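Local coordinates for telomerase reverse transcriptase (Candida tropicalis MYA-3404, PDB 6ZD1), which probably extends chromosome ends by copying a template within telomerase RNA into telomeric DNA repeats, acting as an RNA-directed DNA polymerase, at residues Y75-N80 and Y195-I200; D128-I133 and L159-I164; V182-N187 and N596-L601; S570-P575 and D617-L622; S587-F592 and K621-A626. All coordinates share one frame; numbering follows the deposited sequence.

Contact 1 of 5, residues Y75-N80 and Y195-I200; sequences YSTKFN and YFTHSI
S76 lies against F196, and T77 makes the backbone link between the two segments. The S76 CB methylene sits over one face of the F196 ring, 3.9 Å from S76 CB to the ring centroid and 15° off the normal, a CH-pi contact displaced toward the rim. Serine, being small, suits a place where the backbone passes close to a ring. Y75 CB meets the same ring at its edge, 4.1 Å from F196 CE1, while the Y75 ring runs on to I200, with Y75 CD1 3.9 Å from I200 CG1. The two side chains cross at about a right angle. I200 reaches the tyrosine because its CG1 branch extends opposite the backbone N (chi1 -157°). T77 N donates to Y195 O at 2.6 Å, almost straight on to the carbonyl (C=O...N 176°). A water extends the link, donating to T77 O and accepting from Y195 N. T77 also brings its OG1, which takes a weak bond from W180 NE1, to within 3.6 Å of the T197 CG2 methyl.

Further out, F79 turns its ring edge to Y195, 4.2 Å from F79 CD1 to Y195 CE1. S76 OG is tied back to I73 O, and Y195 OH bonds L116 O, so each polar tip is satisfied outside the contact. K78 and T197 occupy N-cap positions, so both segments pass into helices here, 79-93 and 198-216. The contact thus lays the lead-in to helix 79-93 beside strand 193-197, whose hairpin partner, strand 180-184, supplies V182 and T183 as further packing, while helix 104-117 covers F79.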
# COMPACT_ATOMS: atom_id res chain seq x y z
N TYR A 75 20.19 10.96 3.75
CA TYR A 75 19.84 12.13 4.56
C TYR A 75 18.95 11.78 5.76
O TYR A 75 18.84 12.59 6.69
CB TYR A 75 19.08 13.14 3.71
CG TYR A 75 19.85 13.75 2.56
CD1 TYR A 75 20.66 14.87 2.76
CD2 TYR A 75 19.75 13.23 1.29
CE1 TYR A 75 21.38 15.44 1.73
CE2 TYR A 75 20.43 13.80 0.24
CZ TYR A 75 21.23 14.91 0.46
OH TYR A 75 21.93 15.46 -0.59
N SER A 76 18.29 10.63 5.75
CA SER A 76 17.37 10.29 6.82
C SER A 76 18.12 10.10 8.14
O SER A 76 19.28 9.70 8.16
CB SER A 76 16.59 9.02 6.49
OG SER A 76 17.42 7.88 6.50
N THR A 77 17.44 10.41 9.24
CA THR A 77 18.03 10.18 10.54
C THR A 77 18.08 8.68 10.83
O THR A 77 17.08 7.97 10.66
CB THR A 77 17.23 10.89 11.63
OG1 THR A 77 17.06 12.27 11.29
CG2 THR A 77 17.96 10.79 12.97
N LYS A 78 19.25 8.19 11.26
CA LYS A 78 19.38 6.78 11.59
C LYS A 78 18.39 6.41 12.69
O LYS A 78 18.07 7.22 13.57
CB LYS A 78 20.81 6.47 12.04
CG LYS A 78 21.86 6.82 11.01
CD LYS A 78 21.51 6.25 9.64
CE LYS A 78 22.49 6.70 8.58
NZ LYS A 78 22.15 6.13 7.24
N PHE A 79 17.91 5.17 12.63
CA PHE A 79 16.83 4.77 13.53
C PHE A 79 17.27 4.80 14.99
O PHE A 79 16.46 5.12 15.87
CB PHE A 79 16.33 3.37 13.16
CG PHE A 79 15.12 2.94 13.95
CD1 PHE A 79 13.90 3.58 13.77
CD2 PHE A 79 15.21 1.92 14.87
CE1 PHE A 79 12.79 3.20 14.49
CE2 PHE A 79 14.10 1.52 15.60
CZ PHE A 79 12.89 2.17 15.41
N ASN A 80 18.55 4.52 15.27
CA ASN A 80 19.00 4.55 16.66
C ASN A 80 19.05 5.98 17.18
O ASN A 80 18.79 6.22 18.37
CB ASN A 80 20.37 3.87 16.79
CG ASN A 80 21.51 4.73 16.27
OD1 ASN A 80 21.39 5.38 15.23
ND2 ASN A 80 22.63 4.72 16.98
N TYR A 195 12.99 8.37 8.57
CA TYR A 195 12.72 9.63 9.25
C TYR A 195 13.63 10.70 8.64
O TYR A 195 14.85 10.67 8.82
CB TYR A 195 12.95 9.49 10.75
CG TYR A 195 12.00 8.54 11.44
CD1 TYR A 195 12.13 7.16 11.31
CD2 TYR A 195 10.97 9.02 12.24
CE1 TYR A 195 11.25 6.29 11.94
CE2 TYR A 195 10.10 8.17 12.88
CZ TYR A 195 10.24 6.81 12.73
OH TYR A 195 9.36 5.96 13.37
N PHE A 196 13.02 11.65 7.93
CA PHE A 196 13.70 12.84 7.45
C PHE A 196 13.26 14.02 8.30
O PHE A 196 12.06 14.24 8.49
CB PHE A 196 13.37 13.11 5.97
CG PHE A 196 13.82 12.04 5.04
CD1 PHE A 196 15.07 12.11 4.43
CD2 PHE A 196 13.01 10.95 4.75
CE1 PHE A 196 15.49 11.12 3.56
CE2 PHE A 196 13.42 9.96 3.89
CZ PHE A 196 14.67 10.05 3.28
N THR A 197 14.23 14.76 8.84
CA THR A 197 13.90 15.98 9.55
C THR A 197 13.21 16.96 8.61
O THR A 197 13.51 17.02 7.42
CB THR A 197 15.15 16.63 10.15
OG1 THR A 197 15.99 17.11 9.10
CG2 THR A 197 15.92 15.63 11.00
N HIS A 198 12.26 17.73 9.16
CA HIS A 198 11.47 18.63 8.32
C HIS A 198 12.36 19.58 7.54
O HIS A 198 12.08 19.89 6.38
CB HIS A 198 10.47 19.42 9.17
CG HIS A 198 9.37 18.58 9.76
ND1 HIS A 198 8.49 17.85 8.98
CD2 HIS A 198 9.00 18.38 11.04
CE1 HIS A 198 7.64 17.22 9.77
NE2 HIS A 198 7.92 17.52 11.02
N SER A 199 13.46 20.05 8.16
CA SER A 199 14.34 20.99 7.48
C SER A 199 15.00 20.36 6.26
O SER A 199 15.08 20.99 5.20
CB SER A 199 15.39 21.52 8.46
OG SER A 199 16.04 20.47 9.15
N ILE A 200 15.48 19.12 6.38
CA ILE A 200 16.16 18.50 5.25
C ILE A 200 15.15 17.90 4.27
O ILE A 200 15.43 17.81 3.07
CB ILE A 200 17.19 17.46 5.72
CG1 ILE A 200 18.25 17.24 4.65
CG2 ILE A 200 16.51 16.14 6.06
CD1 ILE A 200 19.00 18.50 4.26
O HOH W 1 15.28 6.20 8.96

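Contact 2 of 5, residues D128-I133 and L159-I164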
# COMPACT_ATOMS: atom_id res chain seq x y z
N ASP A 128 -1.31 -5.85 23.82
CA ASP A 128 0.09 -6.20 23.56
C ASP A 128 1.05 -5.26 24.30
O ASP A 128 2.01 -5.72 24.92
CB ASP A 128 0.37 -6.17 22.06
CG ASP A 128 -0.45 -7.19 21.28
OD1 ASP A 128 -1.35 -6.78 20.52
OD2 ASP A 128 -0.19 -8.41 21.44
N VAL A 129 0.79 -3.95 24.25
CA VAL A 129 1.69 -2.98 24.86
C VAL A 129 1.72 -3.14 26.37
O VAL A 129 2.78 -3.00 27.00
CB VAL A 129 1.26 -1.55 24.47
CG1 VAL A 129 2.10 -0.50 25.19
CG2 VAL A 129 1.34 -1.37 22.96
N LEU A 130 0.58 -3.47 26.98
CA LEU A 130 0.47 -3.50 28.43
C LEU A 130 1.01 -4.82 28.95
O LEU A 130 0.40 -5.88 28.75
CB LEU A 130 -0.98 -3.30 28.87
CG LEU A 130 -1.53 -1.87 28.69
CD1 LEU A 130 -2.98 -1.77 29.14
CD2 LEU A 130 -0.67 -0.89 29.46
N SER A 131 2.16 -4.76 29.62
CA SER A 131 2.63 -5.89 30.40
C SER A 131 3.23 -5.44 31.73
O SER A 131 4.07 -6.16 32.30
CB SER A 131 3.63 -6.73 29.61
OG SER A 131 2.99 -7.34 28.51
N GLY A 132 2.79 -4.29 32.27
CA GLY A 132 3.13 -3.89 33.62
C GLY A 132 1.98 -4.22 34.56
O GLY A 132 0.88 -4.55 34.13
N ILE A 133 2.26 -4.17 35.86
CA ILE A 133 1.24 -4.76 36.73
C ILE A 133 0.62 -3.87 37.80
O ILE A 133 -0.58 -3.56 37.73
CB ILE A 133 1.87 -6.01 37.39
CG1 ILE A 133 3.35 -5.74 37.71
CG2 ILE A 133 1.75 -7.22 36.46
CD1 ILE A 133 4.28 -6.94 37.55
N LEU A 159 -8.45 2.87 33.14
CA LEU A 159 -7.82 4.18 32.99
C LEU A 159 -6.36 4.06 32.59
O LEU A 159 -5.84 4.93 31.88
CB LEU A 159 -7.97 4.98 34.29
CG LEU A 159 -7.62 4.31 35.63
CD1 LEU A 159 -6.13 4.43 35.95
CD2 LEU A 159 -8.45 4.90 36.76
N LEU A 160 -5.67 3.00 33.02
CA LEU A 160 -4.29 2.79 32.59
C LEU A 160 -4.22 2.63 31.07
O LEU A 160 -3.28 3.12 30.43
CB LEU A 160 -3.68 1.58 33.30
CG LEU A 160 -2.28 1.16 32.87
CD1 LEU A 160 -1.25 2.22 33.22
CD2 LEU A 160 -1.91 -0.18 33.49
N GLU A 161 -5.21 1.95 30.49
CA GLU A 161 -5.32 1.88 29.04
C GLU A 161 -5.44 3.28 28.43
O GLU A 161 -4.75 3.61 27.46
CB GLU A 161 -6.51 1.02 28.64
CG GLU A 161 -6.40 -0.46 29.00
CD GLU A 161 -7.68 -1.24 28.74
OE1 GLU A 161 -8.76 -0.62 28.65
OE2 GLU A 161 -7.62 -2.49 28.63
N GLY A 162 -6.31 4.12 29.01
CA GLY A 162 -6.44 5.48 28.52
C GLY A 162 -5.19 6.32 28.73
O GLY A 162 -4.90 7.21 27.92
N TYR A 163 -4.44 6.04 29.79
CA TYR A 163 -3.20 6.78 30.03
C TYR A 163 -2.13 6.37 29.03
O TYR A 163 -1.53 7.22 28.36
CB TYR A 163 -2.71 6.55 31.46
CG TYR A 163 -1.34 7.13 31.73
CD1 TYR A 163 -1.16 8.51 31.85
CD2 TYR A 163 -0.22 6.31 31.87
CE1 TYR A 163 0.08 9.05 32.10
CE2 TYR A 163 1.03 6.85 32.12
CZ TYR A 163 1.18 8.22 32.24
OH TYR A 163 2.41 8.77 32.49
N ILE A 164 -1.87 5.06 28.92
CA ILE A 164 -0.84 4.59 27.99
C ILE A 164 -1.20 4.98 26.57
O ILE A 164 -0.34 5.36 25.77
CB ILE A 164 -0.64 3.08 28.14
CG1 ILE A 164 -0.14 2.74 29.55
CG2 ILE A 164 0.34 2.57 27.09
CD1 ILE A 164 1.13 3.49 29.94
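L130 inserts its isobutyl group among L160, E161 and I164 on one side of helix 158-179, a loop-to-helix packing within the largely helical RNA-binding domain of telomerase. The short helix 126-129 ends just before it: L130 is the first residue to leave helical geometry, and the chain then runs on as loop.

Apolar contact carries most of the join. In L130, CD1 continues the chain anti to CA (chi2 179°) toward E161, leaving CD2 branched off toward I164 and L160. CD2 approaches I164, 3.7 Å from L130 CD2 to I164 CG1, and also touches L160, where the methyls L130 CD2 and L160 CD2 stand 4.3 Å apart. L160 and I164 lie one helical turn from each other, a spacing that lets a single leucine methyl meet both. V129, the last helical residue, adds a second point: its CG1 lies 4.0 Å from I164 CG2. The branched I164 therefore serves both neighbours, giving CG1 to L130 and CG2 to V129. Branched aliphatic residues suit this place, since each offers carbon branches in two directions.

Polar groups look elsewhere. I164 N bonds L160 O within the helix, which keeps these two residues one turn apart. On the loop side, S131 OG makes a weak bond of 3.0 Å to L130 O, and I133 O accepts from K157 NZ.

E161 joins by its aliphatic part, crossing L130 at about a right angle, and its extended chain carries the carboxylate onward while L130 CD1 rests 3.7 Å from E161 CG.

Contact 3 of 5, residues V182-N187 and N596-L601; sequences VTESSN and NLSEFL
E184 points its carboxylate into the turn S598-F600, and one oxygen, OE2, makes nearly all the contact. The E184 and F600 side chains cross at a slant, the carboxylate and ring planes 70° apart. OE2 comes obliquely to the CD2-CE2 side of the ring, 3.0 Å from F600 CD2. S598 CB lies over the same face of the ring that OE2 approaches, beside the oxygen and 3.2 Å from E184 OE2; a serine is small enough to share that face with the acid. Both E184 and F600 set CG between their own backbone N and carbonyl carbon (chi1 67° and 49°), the crowded position, and this brings the two ends together.

The sole hydrogen bond across the contact is weak: E599 N donates to E184 OE2 over 3.3 Å, bent at the hydrogen. An inverse gamma turn centred on L597 leads the chain into this position. Nearby, R190, from the loop between strands 180-184 and 193-197, makes a cation-pi contact with F600, and S598 OG bonds weakly to R190 O.

Across this contact the carboxylate thus receives one weak, bent N-H bond, and E599 OE1 stands 5.4 Å from E184 OE2. This like charge would tend to raise the proton affinity of both acids; K659, which bonds L597 O and touches E599, may partly offset it.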
# COMPACT_ATOMS: atom_id res chain seq x y z
N VAL A 182 7.88 11.15 7.91
CA VAL A 182 8.08 9.70 7.83
C VAL A 182 7.39 9.17 6.58
O VAL A 182 6.17 9.32 6.42
CB VAL A 182 7.56 8.99 9.08
CG1 VAL A 182 7.94 7.52 9.04
CG2 VAL A 182 8.10 9.65 10.34
N THR A 183 8.17 8.53 5.71
CA THR A 183 7.67 7.90 4.50
C THR A 183 8.32 6.53 4.36
O THR A 183 9.50 6.37 4.67
CB THR A 183 7.95 8.76 3.26
OG1 THR A 183 7.66 8.01 2.08
CG2 THR A 183 9.41 9.19 3.24
N GLU A 184 7.56 5.55 3.90
CA GLU A 184 8.14 4.26 3.54
C GLU A 184 8.75 4.35 2.15
O GLU A 184 8.19 4.96 1.25
CB GLU A 184 7.10 3.15 3.61
CG GLU A 184 5.98 3.23 2.59
CD GLU A 184 4.85 2.27 2.89
OE1 GLU A 184 4.62 1.97 4.08
OE2 GLU A 184 4.18 1.82 1.94
N SER A 185 9.94 3.76 2.01
CA SER A 185 10.62 3.78 0.72
C SER A 185 9.96 2.83 -0.27
O SER A 185 9.39 1.80 0.10
CB SER A 185 12.09 3.40 0.88
OG SER A 185 12.73 3.34 -0.38
N SER A 186 10.03 3.20 -1.55
CA SER A 186 9.82 2.24 -2.63
C SER A 186 11.15 1.53 -2.86
O SER A 186 12.08 2.09 -3.44
CB SER A 186 9.33 2.95 -3.89
OG SER A 186 10.30 3.87 -4.36
N ASN A 187 11.24 0.29 -2.39
CA ASN A 187 12.48 -0.47 -2.32
C ASN A 187 12.14 -1.93 -2.60
O ASN A 187 11.02 -2.26 -3.02
CB ASN A 187 13.16 -0.26 -0.96
CG ASN A 187 14.61 -0.69 -0.95
OD1 ASN A 187 14.93 -1.84 -0.64
ND2 ASN A 187 15.50 0.24 -1.28
N ASN A 596 5.33 -5.38 7.45
CA ASN A 596 5.43 -5.70 6.03
C ASN A 596 4.17 -5.36 5.25
O ASN A 596 4.18 -5.47 4.02
CB ASN A 596 5.76 -7.19 5.85
CG ASN A 596 7.13 -7.55 6.39
OD1 ASN A 596 8.13 -7.43 5.69
ND2 ASN A 596 7.17 -7.98 7.64
N LEU A 597 3.10 -4.94 5.93
CA LEU A 597 1.83 -4.63 5.25
C LEU A 597 1.83 -3.15 4.89
O LEU A 597 1.19 -2.32 5.53
CB LEU A 597 0.65 -5.00 6.13
CG LEU A 597 -0.72 -4.87 5.48
CD1 LEU A 597 -0.94 -5.97 4.45
CD2 LEU A 597 -1.83 -4.86 6.53
N SER A 598 2.56 -2.83 3.82
CA SER A 598 2.71 -1.45 3.40
C SER A 598 1.49 -0.97 2.62
O SER A 598 0.71 -1.76 2.07
CB SER A 598 3.97 -1.30 2.56
OG SER A 598 5.11 -1.80 3.24
N GLU A 599 1.34 0.35 2.55
CA GLU A 599 0.16 0.94 1.93
C GLU A 599 0.11 0.68 0.42
O GLU A 599 -0.97 0.47 -0.13
CB GLU A 599 0.12 2.45 2.19
CG GLU A 599 -0.09 2.83 3.64
CD GLU A 599 -0.08 4.34 3.87
OE1 GLU A 599 0.00 5.09 2.87
OE2 GLU A 599 -0.17 4.77 5.04
N PHE A 600 1.27 0.65 -0.25
CA PHE A 600 1.27 0.53 -1.70
C PHE A 600 0.77 -0.83 -2.17
O PHE A 600 0.35 -0.95 -3.33
CB PHE A 600 2.67 0.79 -2.26
CG PHE A 600 3.74 0.01 -1.57
CD1 PHE A 600 3.83 -1.36 -1.74
CD2 PHE A 600 4.65 0.64 -0.76
CE1 PHE A 600 4.79 -2.09 -1.09
CE2 PHE A 600 5.63 -0.09 -0.12
CZ PHE A 600 5.68 -1.46 -0.28
N LEU A 601 0.83 -1.85 -1.32
CA LEU A 601 0.34 -3.17 -1.70
C LEU A 601 -1.14 -3.34 -1.39
O LEU A 601 -1.69 -4.41 -1.66
CB LEU A 601 1.16 -4.25 -1.00
CG LEU A 601 2.49 -4.50 -1.72
CD1 LEU A 601 3.17 -5.76 -1.23
CD2 LEU A 601 2.30 -4.52 -3.24

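Contact 4 of 5, residues S570-P575 and D617-L622; sequences SQFSRP and DAILKL
F572 is gripped by helix 609-637 over one face and at its edge. The I619 CD1 methyl sits almost exactly over the centre of the ring, 3.3 Å from I619 CD1 to the centroid and 5° off the normal, a CH-pi contact that places the methyl at similar distances from all six carbons. Q571 CG lies over the opposite face, so the ring is sandwiched between aliphatic groups. L622 CD1 comes in at the edge, 3.6 Å from F572 CB. The F572 chi1 is -33°, away from a staggered value, consistent with some strain in the fit.

Away from the ring the fit slackens. A618 CB lies 4.4 Å from F572 CE2, and P575 brings its ring atom CG to L622 O at 3.7 Å; having no N-H, a proline suits a position that asks for no backbone donor. Between F572 and P575, S573 and R574 turn their side chains away from the helix and are exposed, as polar residues of a surface loop can be.

The loop follows strand 565-567 and leads to helix 582-596. That helix adds Y593 and N596 against I619, N596 also meeting F572, so the phenylalanine packs between helices 582-596 and 609-637.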
# COMPACT_ATOMS: atom_id res chain seq x y z
N SER A 570 12.60 -12.76 -0.31
CA SER A 570 13.52 -12.00 0.53
C SER A 570 13.04 -10.59 0.82
O SER A 570 13.63 -9.92 1.68
CB SER A 570 14.91 -11.93 -0.12
OG SER A 570 15.47 -13.22 -0.27
N GLN A 571 12.00 -10.12 0.13
CA GLN A 571 11.44 -8.81 0.43
C GLN A 571 10.95 -8.73 1.87
O GLN A 571 11.21 -7.74 2.57
CB GLN A 571 10.30 -8.49 -0.55
CG GLN A 571 9.47 -9.70 -0.93
CD GLN A 571 8.36 -9.36 -1.91
OE1 GLN A 571 8.05 -8.19 -2.13
NE2 GLN A 571 7.76 -10.38 -2.50
N PHE A 572 10.25 -9.76 2.34
CA PHE A 572 9.83 -9.88 3.73
C PHE A 572 10.67 -10.99 4.36
O PHE A 572 10.54 -12.16 3.99
CB PHE A 572 8.34 -10.19 3.82
CG PHE A 572 7.52 -9.58 2.73
CD1 PHE A 572 7.33 -8.21 2.68
CD2 PHE A 572 6.95 -10.38 1.75
CE1 PHE A 572 6.57 -7.64 1.67
CE2 PHE A 572 6.19 -9.82 0.74
CZ PHE A 572 6.00 -8.44 0.70
N SER A 573 11.52 -10.62 5.31
CA SER A 573 12.54 -11.55 5.80
C SER A 573 12.00 -12.35 6.98
O SER A 573 10.82 -12.30 7.32
CB SER A 573 13.81 -10.79 6.16
OG SER A 573 14.85 -11.69 6.52
N ARG A 574 12.90 -13.11 7.62
CA ARG A 574 12.65 -14.05 8.71
C ARG A 574 11.69 -13.50 9.75
O ARG A 574 11.92 -12.41 10.30
CB ARG A 574 13.98 -14.44 9.36
CG ARG A 574 13.86 -15.30 10.62
CD ARG A 574 15.24 -15.66 11.17
NE ARG A 574 15.18 -16.20 12.53
CZ ARG A 574 16.24 -16.63 13.21
NH1 ARG A 574 17.44 -16.60 12.66
NH2 ARG A 574 16.09 -17.11 14.44
N PRO A 575 10.58 -14.20 10.03
CA PRO A 575 9.66 -13.75 11.08
C PRO A 575 10.16 -13.99 12.50
O PRO A 575 9.45 -13.62 13.44
CB PRO A 575 8.39 -14.56 10.79
CG PRO A 575 8.54 -15.07 9.38
CD PRO A 575 10.01 -15.28 9.21
N ASP A 617 -1.83 -12.44 0.76
CA ASP A 617 -1.56 -13.87 0.92
C ASP A 617 -0.09 -14.13 1.19
O ASP A 617 0.26 -15.01 1.99
CB ASP A 617 -2.02 -14.63 -0.33
CG ASP A 617 -3.53 -14.60 -0.51
OD1 ASP A 617 -4.23 -14.07 0.38
OD2 ASP A 617 -4.01 -15.12 -1.54
N ALA A 618 0.80 -13.37 0.55
CA ALA A 618 2.23 -13.57 0.75
C ALA A 618 2.64 -13.23 2.18
O ALA A 618 3.41 -13.97 2.80
CB ALA A 618 3.03 -12.75 -0.25
N ILE A 619 2.13 -12.11 2.72
CA ILE A 619 2.42 -11.78 4.11
C ILE A 619 1.81 -12.82 5.04
O ILE A 619 2.44 -13.24 6.02
CB ILE A 619 1.93 -10.37 4.47
CG1 ILE A 619 2.40 -9.35 3.44
CG2 ILE A 619 2.46 -9.97 5.83
CD1 ILE A 619 3.89 -9.20 3.39
N LEU A 620 0.58 -13.26 4.75
CA LEU A 620 -0.08 -14.25 5.59
C LEU A 620 0.72 -15.55 5.62
O LEU A 620 1.00 -16.09 6.70
CB LEU A 620 -1.50 -14.50 5.09
CG LEU A 620 -2.56 -13.43 5.38
CD1 LEU A 620 -3.88 -13.79 4.71
CD2 LEU A 620 -2.76 -13.24 6.88
N LYS A 621 1.12 -16.05 4.45
CA LYS A 621 1.83 -17.33 4.40
C LYS A 621 3.11 -17.29 5.22
O LYS A 621 3.41 -18.22 5.97
CB LYS A 621 2.13 -17.72 2.95
CG LYS A 621 0.91 -18.14 2.15
CD LYS A 621 1.23 -18.35 0.67
CE LYS A 621 1.95 -19.67 0.42
NZ LYS A 621 3.41 -19.62 0.71
N LEU A 622 3.87 -16.20 5.11
CA LEU A 622 5.08 -16.07 5.93
C LEU A 622 4.74 -16.04 7.41
O LEU A 622 5.45 -16.64 8.23
CB LEU A 622 5.85 -14.82 5.53
CG LEU A 622 6.54 -14.92 4.18
CD1 LEU A 622 7.26 -13.62 3.87
CD2 LEU A 622 7.51 -16.09 4.18

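Contact 5 of 5, residues S587-F592 and K621-A626; sequences SNLKQF and KLTFEA
L589 and A626 form the closest apolar pair between these helices, with L589 CD2 3.6 Å from A626 CB. The alanine's lone methyl lets the leucine come close to the opposing helix: L589 CD1 also lies over the backbone, 3.7 Å from T623 O. Further along, L589 CB meets the T623 CG2 methyl at 4.0 Å. T623 can serve two neighbours because CG2 extends opposite its backbone N (chi1 -55° for OG1), toward the leucine, while OG1 lies on another side.

Aromatic contacts come next. F592 sends its ring along the side of T623, the two side chains sliding past each other in opposite directions. T623 OG1 sits at the ring edge and in its plane, 3.8 Å from F592 CD2. There the ring's slightly positive hydrogens suit an oxygen. F592 CE2 reaches the L622 CB methylene at 4.2 Å.

The two segments belong to helices 582-596 and 609-637, which run antiparallel with their local axes 162° apart and 10.4 Å from each other. They are neighbours in the C-terminal helical bundle, which corresponds to the thumb of polymerases. L589 and F592, three residues apart, face T623 and A626, also three apart. Helix 642-664 adds F648 against L589.

Two polar links run along helix 609-637. T623 OG1 is satisfied by I619 O one turn back, an ordinary way for threonine to bury its hydroxyl. K621 NZ and E625 OE2 make a weak salt bridge of 3.4 Å.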
# COMPACT_ATOMS: atom_id res chain seq x y z
N SER A 587 2.41 -11.71 19.53
CA SER A 587 2.74 -10.29 19.57
C SER A 587 3.87 -9.96 18.60
O SER A 587 3.83 -8.93 17.92
CB SER A 587 3.13 -9.87 20.99
OG SER A 587 2.00 -9.85 21.84
N ASN A 588 4.88 -10.81 18.54
CA ASN A 588 5.97 -10.60 17.60
C ASN A 588 5.49 -10.73 16.16
O ASN A 588 5.84 -9.91 15.30
CB ASN A 588 7.10 -11.58 17.89
CG ASN A 588 8.27 -11.42 16.95
OD1 ASN A 588 8.32 -12.04 15.89
ND2 ASN A 588 9.23 -10.59 17.34
N LEU A 589 4.66 -11.74 15.88
CA LEU A 589 4.15 -11.92 14.52
C LEU A 589 3.15 -10.83 14.14
O LEU A 589 2.99 -10.53 12.96
CB LEU A 589 3.52 -13.30 14.36
CG LEU A 589 4.46 -14.50 14.38
CD1 LEU A 589 3.68 -15.79 14.21
CD2 LEU A 589 5.53 -14.39 13.30
N LYS A 590 2.48 -10.23 15.12
CA LYS A 590 1.64 -9.09 14.81
C LYS A 590 2.49 -7.89 14.42
O LYS A 590 2.16 -7.15 13.49
CB LYS A 590 0.72 -8.76 15.99
CG LYS A 590 -0.54 -7.99 15.62
CD LYS A 590 -0.25 -6.52 15.48
CE LYS A 590 -1.38 -5.76 14.83
NZ LYS A 590 -0.96 -4.33 14.64
N GLN A 591 3.62 -7.70 15.11
CA GLN A 591 4.59 -6.69 14.70
C GLN A 591 5.11 -6.96 13.30
O GLN A 591 5.18 -6.05 12.46
CB GLN A 591 5.74 -6.62 15.70
CG GLN A 591 5.40 -5.86 16.95
CD GLN A 591 4.93 -4.46 16.64
OE1 GLN A 591 5.69 -3.64 16.11
NE2 GLN A 591 3.67 -4.17 16.96
N PHE A 592 5.47 -8.22 13.02
CA PHE A 592 6.00 -8.56 11.70
C PHE A 592 4.97 -8.29 10.61
O PHE A 592 5.32 -7.75 9.55
CB PHE A 592 6.43 -10.03 11.68
CG PHE A 592 6.74 -10.55 10.30
CD1 PHE A 592 7.99 -10.34 9.74
CD2 PHE A 592 5.80 -11.26 9.57
CE1 PHE A 592 8.29 -10.82 8.48
CE2 PHE A 592 6.09 -11.74 8.31
CZ PHE A 592 7.34 -11.51 7.76
N LYS A 621 1.12 -16.05 4.45
CA LYS A 621 1.83 -17.33 4.40
C LYS A 621 3.11 -17.29 5.22
O LYS A 621 3.41 -18.22 5.97
CB LYS A 621 2.13 -17.72 2.95
CG LYS A 621 0.91 -18.14 2.15
CD LYS A 621 1.23 -18.35 0.67
CE LYS A 621 1.95 -19.67 0.42
NZ LYS A 621 3.41 -19.62 0.71
N LEU A 622 3.87 -16.20 5.11
CA LEU A 622 5.08 -16.07 5.93
C LEU A 622 4.74 -16.04 7.41
O LEU A 622 5.45 -16.64 8.23
CB LEU A 622 5.85 -14.82 5.53
CG LEU A 622 6.54 -14.92 4.18
CD1 LEU A 622 7.26 -13.62 3.87
CD2 LEU A 622 7.51 -16.09 4.18
N THR A 623 3.64 -15.38 7.77
CA THR A 623 3.26 -15.31 9.17
C THR A 623 2.88 -16.69 9.70
O THR A 623 3.33 -17.10 10.78
CB THR A 623 2.12 -14.32 9.36
OG1 THR A 623 2.49 -13.05 8.82
CG2 THR A 623 1.80 -14.16 10.85
N PHE A 624 2.08 -17.44 8.93
CA PHE A 624 1.67 -18.76 9.39
C PHE A 624 2.79 -19.78 9.28
O PHE A 624 2.83 -20.74 10.06
CB PHE A 624 0.44 -19.23 8.62
CG PHE A 624 -0.80 -18.50 9.00
CD1 PHE A 624 -1.51 -18.86 10.13
CD2 PHE A 624 -1.26 -17.43 8.25
CE1 PHE A 624 -2.65 -18.18 10.50
CE2 PHE A 624 -2.40 -16.75 8.61
CZ PHE A 624 -3.10 -17.12 9.73
N GLU A 625 3.72 -19.59 8.34
CA GLU A 625 4.89 -20.46 8.30
C GLU A 625 5.69 -20.37 9.59
O GLU A 625 6.28 -21.36 10.03
CB GLU A 625 5.78 -20.12 7.10
CG GLU A 625 5.31 -20.70 5.77
CD GLU A 625 5.94 -20.02 4.57
OE1 GLU A 625 7.03 -19.43 4.71
OE2 GLU A 625 5.33 -20.06 3.48
N ALA A 626 5.69 -19.20 10.23
CA ALA A 626 6.36 -19.08 11.52
C ALA A 626 5.62 -19.88 12.59
O ALA A 626 6.25 -20.53 13.43
CB ALA A 626 6.48 -17.61 11.93

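How the contacts relate
Contacts 1 and 2 lie in the N-terminal, RNA-binding part and contacts 4 and 5 in the C-terminal helices, while contact 3 joins the two across 408 intervening residues, which include the reverse transcriptase region. Along the chain contact 2 is nested within contact 1, and contact 3 interlocks with contacts 1, 4 and 5. Strands 180-184 and 193-197 connect contacts 1 and 3, whose centres are 17 Å apart. Contacts 4 and 5, centred 8 Å apart, share helix 609-637. A probable hydrogen bond between S587 OG and D128 OD2 joins contacts 2 and 5. Together these links bring the N-terminal RNA-binding part and the C-terminal helices together, consistent with the ring-like telomerase core.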